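Local atomic coordinates of bifunctional GH43-CE protein (Bacteroides eggerthii, PDB entry 6MLY), a protein that probably hydrolyses xylan-derived chains as a family 43 beta-xylosidase and also carries a carbohydrate esterase domain with an alpha/beta-hydrolase fold. Residues N61-W66 with V255-G260; F319-K322 with L328-V331. All coordinates share one frame; numbering follows the deposited sequence.

In the fold
Interaction 1 comes first along the chain and is closed before interaction 2 opens; their centres lie 29 Å apart, and their nearest atoms are about 9 Å from each other without touching. The first joins two antiparallel sheets of the glycosidase part, the 34-71 sheet and the 250-282 sheet, which are far apart in sequence and are consistent with the first and last blades of the five-bladed propeller of family 43. The second is local, within the long loop from strand 275-282 to strand 333-335, where the concanavalin A-like part of the chain begins to take shape. Together they mark a long-range seam in the glycosidase part and a local contact within the loop that leads to strand 333-335.

Interaction 1. Residues N61-W66 with V255-G260; sequences NDLVNW and VDTPDG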
# COMPACT_ATOMS: atom_id res chain seq x y z
N ASN A 61 -27.16 -9.29 -13.65
CA ASN A 61 -28.15 -10.25 -14.13
C ASN A 61 -28.19 -11.49 -13.22
O ASN A 61 -29.12 -12.30 -13.33
CB ASN A 61 -27.88 -10.64 -15.59
CG ASN A 61 -28.53 -9.69 -16.58
OD1 ASN A 61 -29.75 -9.57 -16.62
ND2 ASN A 61 -27.72 -9.04 -17.40
N ASP A 62 -27.20 -11.63 -12.33
CA ASP A 62 -27.00 -12.87 -11.56
C ASP A 62 -26.73 -12.59 -10.07
O ASP A 62 -26.55 -13.53 -9.31
CB ASP A 62 -25.87 -13.70 -12.18
CG ASP A 62 -24.55 -12.98 -12.41
OD1 ASP A 62 -24.35 -11.89 -11.82
OD2 ASP A 62 -23.71 -13.51 -13.17
N LEU A 63 -26.73 -11.31 -9.66
CA LEU A 63 -26.33 -10.84 -8.30
C LEU A 63 -24.82 -11.02 -8.05
O LEU A 63 -24.37 -10.79 -6.93
CB LEU A 63 -27.12 -11.58 -7.22
CG LEU A 63 -28.60 -11.21 -7.08
CD1 LEU A 63 -29.33 -12.24 -6.24
CD2 LEU A 63 -28.75 -9.82 -6.47
N VAL A 64 -24.05 -11.42 -9.07
CA VAL A 64 -22.64 -11.82 -8.90
C VAL A 64 -21.74 -10.93 -9.77
O VAL A 64 -20.79 -10.34 -9.28
CB VAL A 64 -22.44 -13.31 -9.24
CG1 VAL A 64 -21.01 -13.76 -9.03
CG2 VAL A 64 -23.38 -14.21 -8.46
N ASN A 65 -22.05 -10.87 -11.07
CA ASN A 65 -21.32 -10.09 -12.05
C ASN A 65 -22.01 -8.73 -12.23
O ASN A 65 -23.11 -8.65 -12.78
CB ASN A 65 -21.20 -10.86 -13.36
CG ASN A 65 -20.41 -12.15 -13.19
OD1 ASN A 65 -19.30 -12.15 -12.65
ND2 ASN A 65 -20.99 -13.26 -13.63
N TRP A 66 -21.33 -7.68 -11.75
CA TRP A 66 -21.83 -6.31 -11.73
C TRP A 66 -21.10 -5.47 -12.78
O TRP A 66 -20.03 -5.86 -13.26
CB TRP A 66 -21.66 -5.72 -10.32
CG TRP A 66 -22.52 -6.40 -9.30
CD1 TRP A 66 -22.20 -7.47 -8.52
CD2 TRP A 66 -23.88 -6.06 -8.97
NE1 TRP A 66 -23.26 -7.82 -7.73
CE2 TRP A 66 -24.30 -6.97 -7.98
CE3 TRP A 66 -24.77 -5.08 -9.42
CZ2 TRP A 66 -25.58 -6.92 -7.43
CZ3 TRP A 66 -26.04 -5.03 -8.87
CH2 TRP A 66 -26.43 -5.94 -7.89
N VAL A 255 -33.39 -8.44 -1.27
CA VAL A 255 -33.62 -8.60 -2.70
C VAL A 255 -33.95 -10.07 -2.97
O VAL A 255 -33.35 -10.95 -2.36
CB VAL A 255 -32.42 -8.15 -3.56
CG1 VAL A 255 -31.14 -8.87 -3.15
CG2 VAL A 255 -32.70 -8.35 -5.04
N ASP A 256 -34.89 -10.29 -3.88
CA ASP A 256 -35.39 -11.61 -4.22
C ASP A 256 -34.92 -11.95 -5.64
O ASP A 256 -34.50 -11.06 -6.38
CB ASP A 256 -36.91 -11.69 -4.07
CG ASP A 256 -37.70 -10.78 -5.01
OD1 ASP A 256 -37.19 -9.69 -5.36
OD2 ASP A 256 -38.83 -11.18 -5.38
N THR A 257 -35.00 -13.23 -5.98
CA THR A 257 -34.72 -13.73 -7.32
C THR A 257 -36.03 -14.11 -7.99
O THR A 257 -36.98 -14.47 -7.30
CB THR A 257 -33.74 -14.92 -7.29
OG1 THR A 257 -34.38 -16.00 -6.60
CG2 THR A 257 -32.43 -14.59 -6.61
N PRO A 258 -36.13 -14.08 -9.34
CA PRO A 258 -37.36 -14.48 -10.03
C PRO A 258 -37.92 -15.84 -9.60
O PRO A 258 -39.14 -16.03 -9.61
CB PRO A 258 -36.98 -14.49 -11.52
CG PRO A 258 -35.47 -14.35 -11.56
CD PRO A 258 -35.08 -13.65 -10.27
N ASP A 259 -37.04 -16.77 -9.21
CA ASP A 259 -37.44 -18.12 -8.80
C ASP A 259 -37.75 -18.16 -7.29
O ASP A 259 -38.19 -19.19 -6.79
CB ASP A 259 -36.38 -19.16 -9.17
CG ASP A 259 -35.06 -18.98 -8.43
OD1 ASP A 259 -34.31 -18.05 -8.80
OD2 ASP A 259 -34.81 -19.76 -7.49
N GLY A 260 -37.51 -17.05 -6.59
CA GLY A 260 -38.08 -16.82 -5.25
C GLY A 260 -37.09 -17.04 -4.12
O GLY A 260 -37.50 -17.07 -2.96
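L63 lays its two methyl branches against V255 and T257, one branch to each. L63 CD1 comes to 3.9 Å from T257 CG2, the two side chains crossing at about a right angle, while L63 CD2 stands 4.2 Å from V255 CG1, where the leucine and valine slide past each other in opposite directions. The leucine CG lies anti to the carbonyl carbon (chi1 -72°), which sends the fork of the side chain across to the edge of strand 250-256 and the turn that follows it.

Each side is shaped by its own polar bonds. In the loop, D62 OD1 accepts two backbone N-H groups from the same face of its carboxylate: N65 N at 2.6 Å, on the syn side and tilted 22° out of the plane, and V64 N at 2.8 Å, from well above it. This is an Asx turn with an Asx motif, and it folds the loop that carries L63. On the other side, a type I beta turn runs from T257 to G260, closed by G260 N to T257 O at 2.7 Å. T257 divides its two branches: CG2 faces the leucine, while OG1 accepts from the backbone N of R261.

M35, Y42 and F263 also touch L63, with F263 reaching T257 and M35 reaching V255 as well. The contact therefore sits between the antiparallel sheet 34-71 and the sheet that begins with strand 250-256, consistent with the join of first and last blades in a family 43 propeller.

No hydrogen bond crosses between the segments, and the three touching residues are buried. Nearby, D256 adds charge between the sheets through its salt bridge to R37. At L63 itself only methyl groups meet, which implies dispersion and exclusion of water.

Interaction 2. Residues F319-K322 with L328-V331; sequences FNRK and LPLV
The backbone is extended at R321 and again at L328, where the chain leads into P329, so the two segments face each other across the short excursion of the chain between them. R321 does the touching. Its chain bends at chi2 (-59°), and this carries the guanidinium over to the proline. R321 NH2 comes to 3.4 Å from P329 CD, with R321 CZ at 4.0 Å from the same carbon, and P329 CG lies over one face of the planar group. Arginine and proline approach from opposite directions, a van der Waals contact between a flat cation and an aliphatic ring. R321 NH2 also passes 4.2 Å from L328 CA, meeting it obliquely.

No hydrogen bond links the two segments; the arginine is gripped from other sides. R321 NH1 gives a nearly straight bond of 3.1 Å to N320 O, approaching from above the carbonyl plane, with that oxygen lying almost in the guanidinium plane. NH1 also forms a salt bridge with D317, and NE donates to the backbone O of A327. These bonds fix the rotation of the group and present its face to P329. D317 OD1 accepts from F319 N too, and the D317 side chain touches P329, so the aspartate and the arginine border the same proline. With an alanine at R321, D317 would probably be left without its cationic mate and a gap would open beside the P329 ring.

The whole arrangement lies in the long loop between strand 275-282 and strand 333-335. Beyond P329 the chain reaches L330, whose carbonyl accepts from the hydroxyl of Y71 at the end of strand 66-71, and F319 packs on W332 and L345, residues adjoining strands 333-335 and 343-344 of two different antiparallel sheets.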
# COMPACT_ATOMS: atom_id res chain seq x y z
N PHE A 319 -6.87 5.18 -23.75
CA PHE A 319 -7.16 6.59 -24.03
C PHE A 319 -7.30 6.81 -25.54
O PHE A 319 -6.98 7.88 -26.07
CB PHE A 319 -6.12 7.49 -23.36
CG PHE A 319 -6.21 7.51 -21.85
CD1 PHE A 319 -7.36 7.96 -21.22
CD2 PHE A 319 -5.16 7.07 -21.07
CE1 PHE A 319 -7.45 7.97 -19.84
CE2 PHE A 319 -5.25 7.08 -19.68
CZ PHE A 319 -6.40 7.54 -19.07
N ASN A 320 -7.83 5.78 -26.22
CA ASN A 320 -8.22 5.81 -27.62
C ASN A 320 -9.75 5.78 -27.70
O ASN A 320 -10.37 4.95 -27.03
CB ASN A 320 -7.71 4.60 -28.41
CG ASN A 320 -6.57 4.92 -29.35
OD1 ASN A 320 -6.58 5.94 -30.03
ND2 ASN A 320 -5.62 4.01 -29.42
N ARG A 321 -10.31 6.65 -28.54
CA ARG A 321 -11.73 6.83 -28.65
C ARG A 321 -12.13 6.74 -30.12
O ARG A 321 -11.52 7.40 -30.97
CB ARG A 321 -12.13 8.18 -28.02
CG ARG A 321 -11.78 8.31 -26.55
CD ARG A 321 -12.44 7.26 -25.66
NE ARG A 321 -12.19 7.48 -24.24
CZ ARG A 321 -11.23 6.89 -23.53
NH1 ARG A 321 -10.46 5.97 -24.07
NH2 ARG A 321 -11.04 7.25 -22.27
N LYS A 322 -13.13 5.89 -30.40
CA LYS A 322 -13.83 5.83 -31.69
C LYS A 322 -14.79 7.02 -31.78
O LYS A 322 -14.88 7.83 -30.85
CB LYS A 322 -14.59 4.50 -31.81
CG LYS A 322 -15.81 4.35 -30.91
CD LYS A 322 -17.08 3.91 -31.64
CE LYS A 322 -18.33 4.08 -30.79
NZ LYS A 322 -19.57 4.05 -31.60
N LEU A 328 -14.77 9.44 -21.04
CA LEU A 328 -14.21 8.75 -19.88
C LEU A 328 -15.13 7.61 -19.46
O LEU A 328 -16.22 7.84 -18.95
CB LEU A 328 -14.01 9.75 -18.73
CG LEU A 328 -12.86 10.74 -18.90
CD1 LEU A 328 -13.02 11.93 -17.98
CD2 LEU A 328 -11.51 10.06 -18.67
N PRO A 329 -14.71 6.33 -19.65
CA PRO A 329 -15.46 5.19 -19.14
C PRO A 329 -16.00 5.42 -17.72
O PRO A 329 -15.40 6.13 -16.92
CB PRO A 329 -14.40 4.07 -19.15
CG PRO A 329 -13.50 4.41 -20.32
CD PRO A 329 -13.49 5.92 -20.38
N LEU A 330 -17.13 4.79 -17.41
CA LEU A 330 -17.84 5.05 -16.16
C LEU A 330 -16.93 4.70 -14.96
O LEU A 330 -17.07 5.29 -13.89
CB LEU A 330 -19.14 4.24 -16.14
CG LEU A 330 -20.16 4.64 -17.20
CD1 LEU A 330 -21.11 3.49 -17.49
CD2 LEU A 330 -20.93 5.89 -16.78
N VAL A 331 -16.00 3.76 -15.17
CA VAL A 331 -15.06 3.31 -14.13
C VAL A 331 -14.29 4.51 -13.55
O VAL A 331 -13.81 4.44 -12.41
CB VAL A 331 -14.08 2.24 -14.66
CG1 VAL A 331 -14.80 0.97 -15.09
CG2 VAL A 331 -13.21 2.77 -15.78